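Local coordinates for protein putative oxidoreductase (Bacteroides fragilis NCTC 9343, PDB 3EOF) that binds flavin mononucleotide and probably acts as a flavin-dependent oxidoreductase of the nitroreductase family, with the flavin site reached by both subunits of a dimer, at residues Ile20-Leu25 with Val48-Glu53; Asp27-Ser32 with Gln115-Leu120; Gln65-Glu70 with Cys129-Thr134; Val74-Ala79 with Ile154-Val159. One frame throughout, in Å; residues are numbered along the deposited sequence.

Contact 1 of 4, residues Ile20-Leu25 with Val48-Glu53; sequences ITPDLL and VTRDAE
The guanidinium of R50 presents its edge to the carbonyl oxygen of I20, which lies close to its plane, while T21 O also sits near that edge and L25 CD2 and P22 N approach obliquely. Both terminal nitrogens close end-on upon the one oxygen: R50 NH1 is 2.9 Å from I20 O, in the carbonyl plane, whereas R50 NH2, 3.0 Å from I20 O, comes from above that plane. Both bonds are bent, with N-H...O angles of 144° and 140°, as expected when two donors share one acceptor. An extended chain from CG to NE carries the group across. The salt bridge of NH1 to D19 adds a charged partner and probably helps to fix the guanidinium. Beside the guanidinium, L25 and V48 meet tip to tip, CD2 of L25 lying 3.6 Å from CG1 of V48. T21 is the N-cap of helix 22-32, its OG1 accepting from L24 N at 3.0 Å. The contact thus joins the start of this helix to the end of strand 44-49, outermost within its own chain. I20, L25 and R50 also touch V73 of neighbouring strand 73-80, and V48 pairs in parallel with a strand of the second subunit.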
loop_
_atom_site.group_PDB
_atom_site.type_symbol
_atom_site.label_atom_id
_atom_site.label_comp_id
_atom_site.label_asym_id
_atom_site.label_seq_id
_atom_site.Cartn_x
_atom_site.Cartn_y
_atom_site.Cartn_z
ATOM N N ILE A 20 17.416 11.932 13.693
ATOM C CA ILE A 20 17.704 10.704 12.966
ATOM C C ILE A 20 18.842 11.146 12.032
ATOM O O ILE A 20 18.694 12.115 11.307
ATOM C CB ILE A 20 16.471 10.190 12.166
ATOM C CG1 ILE A 20 15.231 10.027 13.100
ATOM C CG2 ILE A 20 16.815 8.888 11.403
ATOM C CD1 ILE A 20 13.920 9.609 12.394
ATOM N N THR A 21 19.982 10.475 12.063
ATOM C CA THR A 21 21.069 10.866 11.179
ATOM C C THR A 21 20.715 10.617 9.713
ATOM O O THR A 21 19.879 9.756 9.398
ATOM C CB THR A 21 22.355 10.065 11.427
ATOM O OG1 THR A 21 22.110 8.684 11.135
ATOM C CG2 THR A 21 22.856 10.219 12.872
ATOM N N PRO A 22 21.325 11.395 8.803
ATOM C CA PRO A 22 21.175 11.060 7.380
ATOM C C PRO A 22 21.594 9.600 7.073
ATOM O O PRO A 22 20.886 8.910 6.356
ATOM C CB PRO A 22 22.089 12.082 6.676
ATOM C CG PRO A 22 22.142 13.254 7.627
ATOM C CD PRO A 22 22.095 12.640 9.007
ATOM N N ASP A 23 22.718 9.127 7.619
ATOM C CA ASP A 23 23.166 7.740 7.361
ATOM C C ASP A 23 22.039 6.742 7.626
ATOM O O ASP A 23 21.753 5.880 6.787
ATOM C CB ASP A 23 24.419 7.342 8.169
ATOM C CG ASP A 23 25.740 7.953 7.629
ATOM O OD1 ASP A 23 25.682 8.771 6.695
ATOM O OD2 ASP A 23 26.847 7.609 8.164
ATOM N N LEU A 24 21.391 6.888 8.779
ATOM C CA LEU A 24 20.290 5.992 9.197
ATOM C C LEU A 24 19.032 6.174 8.353
ATOM O O LEU A 24 18.511 5.203 7.812
ATOM C CB LEU A 24 19.973 6.112 10.717
ATOM C CG LEU A 24 18.846 5.197 11.243
ATOM C CD1 LEU A 24 19.161 3.734 10.936
ATOM C CD2 LEU A 24 18.591 5.404 12.716
ATOM N N LEU A 25 18.519 7.394 8.256
ATOM C CA LEU A 25 17.366 7.619 7.403
ATOM C C LEU A 25 17.614 7.104 5.957
ATOM O O LEU A 25 16.810 6.386 5.401
ATOM C CB LEU A 25 16.946 9.099 7.390
ATOM C CG LEU A 25 15.581 9.290 6.767
ATOM C CD1 LEU A 25 14.406 8.637 7.576
ATOM C CD2 LEU A 25 15.338 10.804 6.575
ATOM N N VAL A 48 11.643 14.159 1.920
ATOM C CA VAL A 48 12.163 14.172 3.295
ATOM C C VAL A 48 12.133 15.621 3.798
ATOM O O VAL A 48 12.789 16.481 3.237
ATOM C CB VAL A 48 13.608 13.629 3.369
ATOM C CG1 VAL A 48 14.169 13.724 4.814
ATOM C CG2 VAL A 48 13.665 12.161 2.810
ATOM N N THR A 49 11.298 15.853 4.821
ATOM C CA THR A 49 11.127 17.108 5.523
ATOM C C THR A 49 11.739 17.092 6.935
ATOM O O THR A 49 11.286 16.400 7.816
ATOM C CB THR A 49 9.657 17.411 5.611
ATOM O OG1 THR A 49 9.156 17.488 4.267
ATOM C CG2 THR A 49 9.369 18.680 6.416
ATOM N N ARG A 50 12.786 17.875 7.118
ATOM C CA ARG A 50 13.494 17.983 8.388
ATOM C C ARG A 50 13.458 19.417 8.934
ATOM O O ARG A 50 13.452 19.611 10.133
ATOM C CB ARG A 50 14.952 17.568 8.199
ATOM C CG ARG A 50 15.187 16.112 7.907
ATOM C CD ARG A 50 16.656 15.962 7.723
ATOM N NE ARG A 50 17.152 14.602 7.618
ATOM C CZ ARG A 50 17.442 13.819 8.647
ATOM N NH1 ARG A 50 17.201 14.216 9.890
ATOM N NH2 ARG A 50 17.918 12.603 8.421
ATOM N N ASP A 51 13.400 20.400 8.039
ATOM C CA ASP A 51 13.378 21.802 8.413
ATOM C C ASP A 51 12.130 22.175 9.206
ATOM O O ASP A 51 11.027 21.804 8.822
ATOM C CB ASP A 51 13.446 22.684 7.163
ATOM C CG ASP A 51 13.532 24.163 7.501
ATOM O OD1 ASP A 51 14.529 24.552 8.156
ATOM O OD2 ASP A 51 12.616 24.929 7.127
ATOM N N ALA A 52 12.316 22.973 10.265
ATOM C CA ALA A 52 11.226 23.382 11.154
ATOM C C ALA A 52 10.164 24.189 10.469
ATOM O O ALA A 52 8.973 23.978 10.730
ATOM C CB ALA A 52 11.754 24.171 12.386
ATOM N N GLU A 53 10.557 25.144 9.627
ATOM C CA GLU A 53 9.536 25.956 8.922
ATOM C C GLU A 53 8.840 25.116 7.862
ATOM O O GLU A 53 7.714 25.401 7.511
ATOM C CB GLU A 53 10.103 27.234 8.281
ATOM C CG GLU A 53 9.028 28.077 7.490
#

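Contact 2 of 4, residues Asp27-Ser32 with Gln115-Leu120; sequences DLLETS and QTFCTL
S32 and F117 bring the two helices together, their CA atoms 4.7 Å apart, where the short axes of 27-32 and 115-120 approach to 8.4 Å and cross steeply, their N-to-C directions 135° apart. The small S32 permits this closeness: its CB lies 3.6 Å from F117 CB, and its hydroxyl turns back to its own helix, OG donating to L29 O at 2.7 Å in the carbonyl plane, on a lone pair. T116 adds its methyl, CG2, beside S32 CA, while its OG1 bonds to L112 O in its own helix. The ring of F117, with CG anti to the backbone N (chi1 170°), swings along the partner helix, so that CE1 comes 3.6 Å from L28 CB and CD1 3.9 Å from L29 CD2, both approaches oblique. This is helix-helix packing within the nitroreductase fold, on the side of the central sheet where F117 also rests on L75 and V159. One turn on, L120 fits between L28 and T31: its CB is 3.8 Å from L28 CD2, and its CD1 is 3.5 Å from T31 CG2, the two side chains crossing at about a right angle. T31 OG1 donates to D27 O, which T31 N reaches from the opposite face of the carbonyl plane.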
loop_
_atom_site.group_PDB
_atom_site.type_symbol
_atom_site.label_atom_id
_atom_site.label_comp_id
_atom_site.label_asym_id
_atom_site.label_seq_id
_atom_site.Cartn_x
_atom_site.Cartn_y
_atom_site.Cartn_z
ATOM N N ASP A 27 19.732 4.891 4.913
ATOM C CA ASP A 27 19.931 3.432 4.878
ATOM C C ASP A 27 18.567 2.720 4.941
ATOM O O ASP A 27 18.322 1.799 4.194
ATOM C CB ASP A 27 20.846 2.984 6.005
ATOM C CG ASP A 27 21.466 1.589 5.773
ATOM O OD1 ASP A 27 21.537 1.103 4.617
ATOM O OD2 ASP A 27 21.925 0.991 6.777
ATOM N N LEU A 28 17.691 3.181 5.832
ATOM C CA LEU A 28 16.335 2.671 5.961
ATOM C C LEU A 28 15.574 2.871 4.658
ATOM O O LEU A 28 14.969 1.955 4.182
ATOM C CB LEU A 28 15.585 3.389 7.100
ATOM C CG LEU A 28 16.072 3.107 8.525
ATOM C CD1 LEU A 28 15.364 4.074 9.501
ATOM C CD2 LEU A 28 15.840 1.663 8.864
ATOM N N LEU A 29 15.607 4.076 4.091
ATOM C CA LEU A 29 14.950 4.342 2.814
ATOM C C LEU A 29 15.557 3.482 1.686
ATOM O O LEU A 29 14.822 2.781 1.012
ATOM C CB LEU A 29 14.953 5.835 2.490
ATOM C CG LEU A 29 14.048 6.742 3.341
ATOM C CD1 LEU A 29 14.502 8.154 3.264
ATOM C CD2 LEU A 29 12.574 6.613 2.949
ATOM N N GLU A 30 16.881 3.434 1.547
ATOM C CA GLU A 30 17.480 2.654 0.491
ATOM C C GLU A 30 17.014 1.206 0.566
ATOM O O GLU A 30 16.723 0.589 -0.462
ATOM C CB GLU A 30 19.005 2.713 0.539
ATOM C CG GLU A 30 19.655 2.045 -0.657
ATOM C CD GLU A 30 21.166 2.119 -0.659
ATOM O OE1 GLU A 30 21.774 2.686 0.271
ATOM O OE2 GLU A 30 21.745 1.622 -1.627
ATOM N N THR A 31 16.953 0.663 1.781
ATOM C CA THR A 31 16.484 -0.707 2.004
ATOM C C THR A 31 14.984 -0.783 1.731
ATOM O O THR A 31 14.514 -1.696 1.087
ATOM C CB THR A 31 16.838 -1.247 3.419
ATOM O OG1 THR A 31 18.241 -1.075 3.701
ATOM C CG2 THR A 31 16.522 -2.719 3.509
ATOM N N SER A 32 14.211 0.191 2.164
ATOM C CA SER A 32 12.786 0.123 1.879
ATOM C C SER A 32 12.533 0.018 0.378
ATOM O O SER A 32 11.605 -0.662 -0.050
ATOM C CB SER A 32 12.042 1.303 2.489
ATOM O OG SER A 32 12.250 2.480 1.745
ATOM N N GLN A 115 5.505 1.138 3.936
ATOM C CA GLN A 115 5.376 0.129 4.978
ATOM C C GLN A 115 6.651 -0.692 5.163
ATOM O O GLN A 115 6.923 -1.120 6.266
ATOM C CB GLN A 115 4.195 -0.769 4.698
ATOM C CG GLN A 115 3.901 -1.771 5.784
ATOM C CD GLN A 115 3.689 -1.154 7.164
ATOM O OE1 GLN A 115 3.136 -0.068 7.332
ATOM N NE2 GLN A 115 4.099 -1.883 8.155
ATOM N N THR A 116 7.456 -0.887 4.125
ATOM C CA THR A 116 8.744 -1.585 4.302
ATOM C C THR A 116 9.591 -0.666 5.166
ATOM O O THR A 116 10.175 -1.091 6.147
ATOM C CB THR A 116 9.438 -1.962 2.974
ATOM O OG1 THR A 116 8.549 -2.755 2.175
ATOM C CG2 THR A 116 10.687 -2.768 3.239
ATOM N N PHE A 117 9.600 0.614 4.838
ATOM C CA PHE A 117 10.323 1.598 5.639
ATOM C C PHE A 117 9.874 1.593 7.089
ATOM O O PHE A 117 10.715 1.480 7.969
ATOM C CB PHE A 117 10.162 3.019 5.082
ATOM C CG PHE A 117 10.685 4.060 6.007
ATOM C CD1 PHE A 117 12.042 4.321 6.077
ATOM C CD2 PHE A 117 9.816 4.745 6.864
ATOM C CE1 PHE A 117 12.529 5.252 7.004
ATOM C CE2 PHE A 117 10.293 5.653 7.785
ATOM C CZ PHE A 117 11.637 5.920 7.855
ATOM N N CYS A 118 8.563 1.747 7.331
ATOM C CA CYS A 118 8.021 1.760 8.707
ATOM C C CYS A 118 8.450 0.541 9.526
ATOM O O CYS A 118 8.795 0.664 10.676
ATOM C CB CYS A 118 6.526 1.897 8.713
ATOM S SG CYS A 118 6.034 3.548 8.235
ATOM N N THR A 119 8.418 -0.626 8.915
ATOM C CA THR A 119 8.870 -1.866 9.537
ATOM C C THR A 119 10.363 -1.884 9.862
ATOM O O THR A 119 10.805 -2.387 10.920
ATOM C CB THR A 119 8.547 -3.025 8.593
ATOM O OG1 THR A 119 7.137 -3.015 8.327
ATOM C CG2 THR A 119 8.937 -4.334 9.182
ATOM N N LEU A 120 11.155 -1.371 8.939
ATOM C CA LEU A 120 12.600 -1.276 9.119
ATOM C C LEU A 120 12.921 -0.225 10.179
ATOM O O LEU A 120 13.781 -0.434 11.009
ATOM C CB LEU A 120 13.299 -0.966 7.799
ATOM C CG LEU A 120 13.328 -2.126 6.794
ATOM C CD1 LEU A 120 13.799 -1.613 5.455
ATOM C CD2 LEU A 120 14.203 -3.287 7.224
#

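Contact 3 of 4, residues Gln65-Glu70 with Cys129-Thr134; sequences QPMVKE and CYLGTT. With FMN (flavin mononucleotide), chain C.
M67, L131, C129 and V68 make the apolar part of the contact. The selenomethionine M67, bent at chi2 and chi3 (82° and 72°), curls its CE to 3.5 Å from L131 CD2, the two side chains lying alongside with their ends pointing opposite ways, and to 3.7 Å from C129 SG. V68 crosses L131 at a slant, CG2 against CD1 at 3.6 Å, so that both methyls of L131 are engaged. Polar contacts gather at the end of Q65, whose NE2 stands close to T133 OG1 and also bonds to H62 O; the T133 hydroxyl has its own partner in H62 ND1. Hydrogen bonds to the flavin come from both segments. Q65 uses both ends of its amide: FMN N3 donates to OE1 at 2.7 Å, and NE2 donates to FMN O4 at 3.2 Å. From the other segment the backbone N of G132 reaches FMN O4 at 3.1 Å, with an N-H...O angle of 155°, and makes a weak bond to FMN N5 at 2.9 Å. T11, R9, R13 and R171, with T37 of the second subunit, also hydrogen-bond the cofactor. The amide of Q65 matches the donor and acceptor pattern of the pyrimidine edge, and two donors on O4 would draw electron density toward that end of the ring. Together with the weak bond from G132 to N5, the atom that exchanges hydride in flavoenzymes, this probably tunes the flavin's reactivity.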
loop_
_atom_site.group_PDB
_atom_site.type_symbol
_atom_site.label_atom_id
_atom_site.label_comp_id
_atom_site.label_asym_id
_atom_site.label_seq_id
_atom_site.Cartn_x
_atom_site.Cartn_y
_atom_site.Cartn_z
ATOM N N GLN A 65 -1.791 18.163 13.372
ATOM C CA GLN A 65 -1.541 17.046 14.261
ATOM C C GLN A 65 -0.141 17.295 14.693
ATOM O O GLN A 65 0.703 17.606 13.857
ATOM C CB GLN A 65 -1.656 15.724 13.553
ATOM C CG GLN A 65 -3.031 15.448 13.027
ATOM C CD GLN A 65 -3.115 14.102 12.389
ATOM O OE1 GLN A 65 -3.186 13.108 13.098
ATOM N NE2 GLN A 65 -3.104 14.052 11.051
ATOM N N PRO A 66 0.117 17.189 16.001
ATOM C CA PRO A 66 1.405 17.597 16.560
ATOM C C PRO A 66 2.640 16.910 16.056
ATOM O O PRO A 66 3.685 17.522 16.052
ATOM C CB PRO A 66 1.215 17.412 18.075
ATOM C CG PRO A 66 0.025 16.499 18.218
ATOM C CD PRO A 66 -0.823 16.713 17.032
HETATM N N MSE A 67 2.495 15.691 15.560
HETATM C CA MSE A 67 3.613 14.866 15.122
HETATM C C MSE A 67 4.376 15.455 13.956
HETATM O O MSE A 67 5.544 15.141 13.768
HETATM C CB MSE A 67 3.139 13.455 14.708
HETATM C CG MSE A 67 2.457 12.612 15.774
HETATM SE SE MSE A 67 0.571 12.969 16.052
HETATM C CE MSE A 67 -0.147 12.207 14.441
ATOM N N VAL A 68 3.700 16.259 13.134
ATOM C CA VAL A 68 4.383 16.900 12.013
ATOM C C VAL A 68 5.516 17.837 12.474
ATOM O O VAL A 68 6.563 17.902 11.837
ATOM C CB VAL A 68 3.428 17.717 11.102
ATOM C CG1 VAL A 68 4.237 18.363 9.981
ATOM C CG2 VAL A 68 2.318 16.825 10.515
ATOM N N LYS A 69 5.283 18.616 13.529
ATOM C CA LYS A 69 6.310 19.535 14.017
ATOM C C LYS A 69 7.228 18.851 15.012
ATOM O O LYS A 69 8.410 19.151 15.069
ATOM C CB LYS A 69 5.686 20.773 14.653
ATOM C CG LYS A 69 4.975 21.735 13.695
ATOM C CD LYS A 69 4.369 22.905 14.512
ATOM C CE LYS A 69 3.348 23.742 13.736
ATOM N NZ LYS A 69 2.645 24.801 14.587
ATOM N N GLU A 70 6.694 17.902 15.768
ATOM C CA GLU A 70 7.445 17.255 16.799
ATOM C C GLU A 70 8.410 16.187 16.320
ATOM O O GLU A 70 9.434 15.979 16.952
ATOM C CB GLU A 70 6.488 16.728 17.849
ATOM C CG GLU A 70 5.796 17.884 18.540
ATOM C CD GLU A 70 4.794 17.470 19.594
ATOM O OE1 GLU A 70 4.796 16.264 20.017
ATOM O OE2 GLU A 70 4.012 18.391 19.989
ATOM N N CYS A 129 4.270 7.017 12.674
ATOM C CA CYS A 129 2.850 7.282 12.654
ATOM C C CYS A 129 2.510 7.707 11.238
ATOM O O CYS A 129 3.173 8.570 10.662
ATOM C CB CYS A 129 2.471 8.397 13.614
ATOM S SG CYS A 129 0.707 8.669 13.688
ATOM N N TYR A 130 1.507 7.077 10.648
ATOM C CA TYR A 130 1.061 7.466 9.337
ATOM C C TYR A 130 0.094 8.603 9.539
ATOM O O TYR A 130 -0.597 8.627 10.545
ATOM C CB TYR A 130 0.317 6.331 8.671
ATOM C CG TYR A 130 1.184 5.204 8.073
ATOM C CD1 TYR A 130 1.588 5.263 6.756
ATOM C CD2 TYR A 130 1.509 4.090 8.785
ATOM C CE1 TYR A 130 2.311 4.230 6.163
ATOM C CE2 TYR A 130 2.260 3.046 8.198
ATOM C CZ TYR A 130 2.643 3.152 6.853
ATOM O OH TYR A 130 3.388 2.191 6.179
ATOM N N LEU A 131 0.057 9.537 8.597
ATOM C CA LEU A 131 -0.931 10.604 8.616
ATOM C C LEU A 131 -1.858 10.328 7.385
ATOM O O LEU A 131 -1.418 10.329 6.163
ATOM C CB LEU A 131 -0.302 12.000 8.592
ATOM C CG LEU A 131 0.914 12.288 9.490
ATOM C CD1 LEU A 131 1.570 13.601 9.053
ATOM C CD2 LEU A 131 0.575 12.279 11.003
ATOM N N GLY A 132 -3.129 10.074 7.734
ATOM C CA GLY A 132 -4.202 9.806 6.765
ATOM C C GLY A 132 -4.695 11.089 6.137
ATOM O O GLY A 132 -5.412 11.106 5.102
ATOM N N THR A 133 -4.271 12.185 6.747
ATOM C CA THR A 133 -4.617 13.516 6.270
ATOM C C THR A 133 -4.021 13.857 4.900
ATOM O O THR A 133 -4.424 14.838 4.252
ATOM C CB THR A 133 -4.209 14.525 7.320
ATOM O OG1 THR A 133 -2.896 14.183 7.811
ATOM C CG2 THR A 133 -5.190 14.449 8.471
ATOM N N THR A 134 -3.055 13.059 4.456
ATOM C CA THR A 134 -2.405 13.264 3.159
ATOM C C THR A 134 -3.369 13.257 1.998
ATOM O O THR A 134 -3.162 13.983 1.048
ATOM C CB THR A 134 -1.347 12.149 2.890
ATOM O OG1 THR A 134 -0.434 12.111 3.968
ATOM C CG2 THR A 134 -0.565 12.424 1.677
HETATM N N1 FMN C . -2.794 8.139 13.424
HETATM C C2 FMN C . -3.026 9.472 13.784
HETATM O O2 FMN C . -2.845 9.859 14.949
HETATM N N3 FMN C . -3.500 10.394 12.848
HETATM C C4 FMN C . -3.765 10.042 11.510
HETATM O O4 FMN C . -3.785 10.966 10.610
HETATM C C4A FMN C . -3.539 8.672 11.171
HETATM N N5 FMN C . -3.783 8.243 9.873
HETATM C C5A FMN C . -3.534 6.937 9.477
HETATM C C6 FMN C . -3.792 6.606 8.140
HETATM C C7 FMN C . -3.582 5.321 7.675
HETATM C C7M FMN C . -3.904 5.032 6.237
HETATM C C8 FMN C . -3.119 4.343 8.553
HETATM C C8M FMN C . -2.673 3.038 7.984
HETATM C C9 FMN C . -2.856 4.668 9.903
HETATM C C9A FMN C . -3.060 5.980 10.402
HETATM N N10 FMN C . -2.826 6.387 11.740
HETATM C C10 FMN C . -3.061 7.722 12.117
HETATM C "C1'" FMN C . -2.398 5.406 12.829
HETATM C "C2'" FMN C . -3.597 4.556 13.226
HETATM O "O2'" FMN C . -4.513 5.383 13.956
HETATM C "C3'" FMN C . -3.173 3.300 13.962
HETATM O "O3'" FMN C . -2.430 2.391 13.129
HETATM C "C4'" FMN C . -4.366 2.540 14.558
HETATM O "O4'" FMN C . -4.945 3.269 15.623
HETATM C "C5'" FMN C . -3.891 1.252 15.170
HETATM O "O5'" FMN C . -2.849 1.650 16.063
HETATM P P FMN C . -1.395 0.911 16.064
HETATM O O1P FMN C . -0.657 1.157 14.731
HETATM O O2P FMN C . -1.629 -0.569 16.230
HETATM O O3P FMN C . -0.705 1.441 17.330
#

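Contact 4 of 4, residues Val74-Ala79 with Ile154-Val159; sequences VLTFCA and ITTVTV
F77 crosses the strand pair toward V157, and its side chain can be followed outward. CB lies 3.6 Å from T155 O, the oxygen that also accepts from F77 N, nearly along its C=O axis. CG is anti to the carbonyl carbon (chi1 -64°), which carries the ring over the neighbouring strand. CD1 stays near T155 O, placed at the ring edge, and CE1 comes 3.7 Å from V157 CG2; at the far end CZ turns to F117 of helix 100-123. On the same face L75 CD1 packs on V159 CG2 at 4.0 Å. The strands are the antiparallel central pair of the four that this chain of a nitroreductase-family protein contributes to the sheet. L75 and V157 form a hydrogen-bonded pair, L75 N to V157 O and V157 N to L75 O, both 2.8 Å. Farther along, I154 and T155 both face F77 in a classic beta bulge: I154 N donates to F77 O at 2.9 Å, whereas the bond from T155 N to the same oxygen is weak. Next to the bulge, I154 CG1 lies 3.7 Å from A79 CB. The opposite face carries the non-hydrogen-bonded pairs, V74 with T158 and T76 with T156. V74 CG1 meets T156 CG2 at 3.4 Å, tighter than usual for two methyls, while V74 and T158 lie side by side. A water probably bridges T76 OG1 and T156 OG1, though its distance to T76 is doubtfully short, and T156 OG1 has a further partner in T134 OG1; the hydroxyl of T158 pairs with that of Y15.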
loop_
_atom_site.group_PDB
_atom_site.type_symbol
_atom_site.label_atom_id
_atom_site.label_comp_id
_atom_site.label_asym_id
_atom_site.label_seq_id
_atom_site.Cartn_x
_atom_site.Cartn_y
_atom_site.Cartn_z
ATOM N N VAL A 74 9.749 13.994 8.766
ATOM C CA VAL A 74 8.423 13.809 8.176
ATOM C C VAL A 74 8.703 13.368 6.751
ATOM O O VAL A 74 9.425 14.045 6.010
ATOM C CB VAL A 74 7.564 15.106 8.202
ATOM C CG1 VAL A 74 6.181 14.863 7.596
ATOM C CG2 VAL A 74 7.454 15.584 9.632
ATOM N N LEU A 75 8.188 12.195 6.396
ATOM C CA LEU A 75 8.384 11.627 5.072
ATOM C C LEU A 75 7.093 11.569 4.344
ATOM O O LEU A 75 6.164 10.964 4.843
ATOM C CB LEU A 75 8.906 10.212 5.171
ATOM C CG LEU A 75 10.249 9.992 5.846
ATOM C CD1 LEU A 75 10.462 8.491 5.916
ATOM C CD2 LEU A 75 11.398 10.701 5.090
ATOM N N THR A 76 7.025 12.250 3.194
ATOM C CA THR A 76 5.858 12.233 2.307
ATOM C C THR A 76 6.171 11.267 1.174
ATOM O O THR A 76 7.028 11.557 0.326
ATOM C CB THR A 76 5.512 13.636 1.781
ATOM O OG1 THR A 76 5.279 14.518 2.892
ATOM C CG2 THR A 76 4.269 13.598 0.879
ATOM N N PHE A 77 5.521 10.091 1.214
ATOM C CA PHE A 77 5.629 9.075 0.163
ATOM C C PHE A 77 4.679 9.413 -1.003
ATOM O O PHE A 77 3.458 9.405 -0.865
ATOM C CB PHE A 77 5.331 7.707 0.736
ATOM C CG PHE A 77 6.319 7.274 1.770
ATOM C CD1 PHE A 77 6.121 7.579 3.113
ATOM C CD2 PHE A 77 7.444 6.562 1.405
ATOM C CE1 PHE A 77 7.006 7.188 4.058
ATOM C CE2 PHE A 77 8.336 6.171 2.339
ATOM C CZ PHE A 77 8.116 6.496 3.699
ATOM N N CYS A 78 5.267 9.700 -2.160
ATOM C CA CYS A 78 4.534 10.083 -3.351
ATOM C C CYS A 78 4.551 9.057 -4.483
ATOM O O CYS A 78 5.615 8.490 -4.811
ATOM C CB CYS A 78 5.142 11.370 -3.910
ATOM S SG CYS A 78 5.224 12.669 -2.711
ATOM N N ALA A 79 3.362 8.831 -5.046
ATOM C CA ALA A 79 3.178 8.059 -6.269
ATOM C C ALA A 79 3.910 8.919 -7.305
ATOM O O ALA A 79 3.726 10.105 -7.330
ATOM C CB ALA A 79 1.690 7.942 -6.601
ATOM N N ILE A 154 0.746 10.171 -1.448
ATOM C CA ILE A 154 -0.057 9.014 -1.044
ATOM C C ILE A 154 -0.221 8.986 0.464
ATOM O O ILE A 154 -1.351 9.047 0.976
ATOM C CB ILE A 154 0.552 7.672 -1.571
ATOM C CG1 ILE A 154 0.469 7.662 -3.112
ATOM C CG2 ILE A 154 -0.198 6.430 -1.032
ATOM C CD1 ILE A 154 -0.911 7.894 -3.676
ATOM N N THR A 155 0.878 8.847 1.179
ATOM C CA THR A 155 0.820 8.928 2.632
ATOM C C THR A 155 2.068 9.630 3.196
ATOM O O THR A 155 3.045 9.826 2.488
ATOM C CB THR A 155 0.604 7.602 3.320
ATOM O OG1 THR A 155 0.279 7.856 4.704
ATOM C CG2 THR A 155 1.842 6.758 3.200
ATOM N N THR A 156 1.972 10.019 4.472
ATOM C CA THR A 156 3.012 10.727 5.180
ATOM C C THR A 156 3.260 10.010 6.464
ATOM O O THR A 156 2.319 9.566 7.101
ATOM C CB THR A 156 2.586 12.169 5.492
ATOM O OG1 THR A 156 2.198 12.778 4.254
ATOM C CG2 THR A 156 3.775 12.952 6.134
ATOM N N VAL A 157 4.537 9.869 6.811
ATOM C CA VAL A 157 4.946 9.212 8.021
ATOM C C VAL A 157 5.857 10.118 8.809
ATOM O O VAL A 157 6.874 10.596 8.302
ATOM C CB VAL A 157 5.674 7.927 7.684
ATOM C CG1 VAL A 157 6.300 7.245 8.903
ATOM C CG2 VAL A 157 4.722 6.987 6.967
ATOM N N THR A 158 5.480 10.345 10.062
ATOM C CA THR A 158 6.301 11.071 11.043
ATOM C C THR A 158 7.144 9.977 11.735
ATOM O O THR A 158 6.631 8.920 12.083
ATOM C CB THR A 158 5.413 11.880 11.971
ATOM O OG1 THR A 158 4.519 11.004 12.676
ATOM C CG2 THR A 158 4.589 12.925 11.106
ATOM N N VAL A 159 8.442 10.224 11.836
ATOM C CA VAL A 159 9.418 9.270 12.338
ATOM C C VAL A 159 10.303 9.950 13.385
ATOM O O VAL A 159 10.721 11.118 13.210
ATOM C CB VAL A 159 10.497 8.846 11.256
ATOM C CG1 VAL A 159 11.033 7.470 11.576
ATOM C CG2 VAL A 159 9.989 8.927 9.867
HETATM O O HOH W 1 3.116 15.445 3.734
#

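In the fold
Contact 4 lies nearest the middle of the chain, its strands 73-80 and 151-160 forming the centre of the sheet, with the other contacts 9 to 13 Å from it between centres. Contact 1 reaches the sheet at strand 44-49 and contact 3 at strand 127-131; the centres of contacts 1 and 3 are about 15 Å apart. Contact 2 lies on one face, where F117 packs on L75, and shares helix 22-32 with contact 1. Along the chain contact 1 closes before contacts 3 and 4 open, while contacts 2, 3 and 4 interlock and contact 2 alternates with contact 1 as well. A probable hydrogen bond between Q115 and Y130 joins contact 2 to contact 3, which holds the flavin.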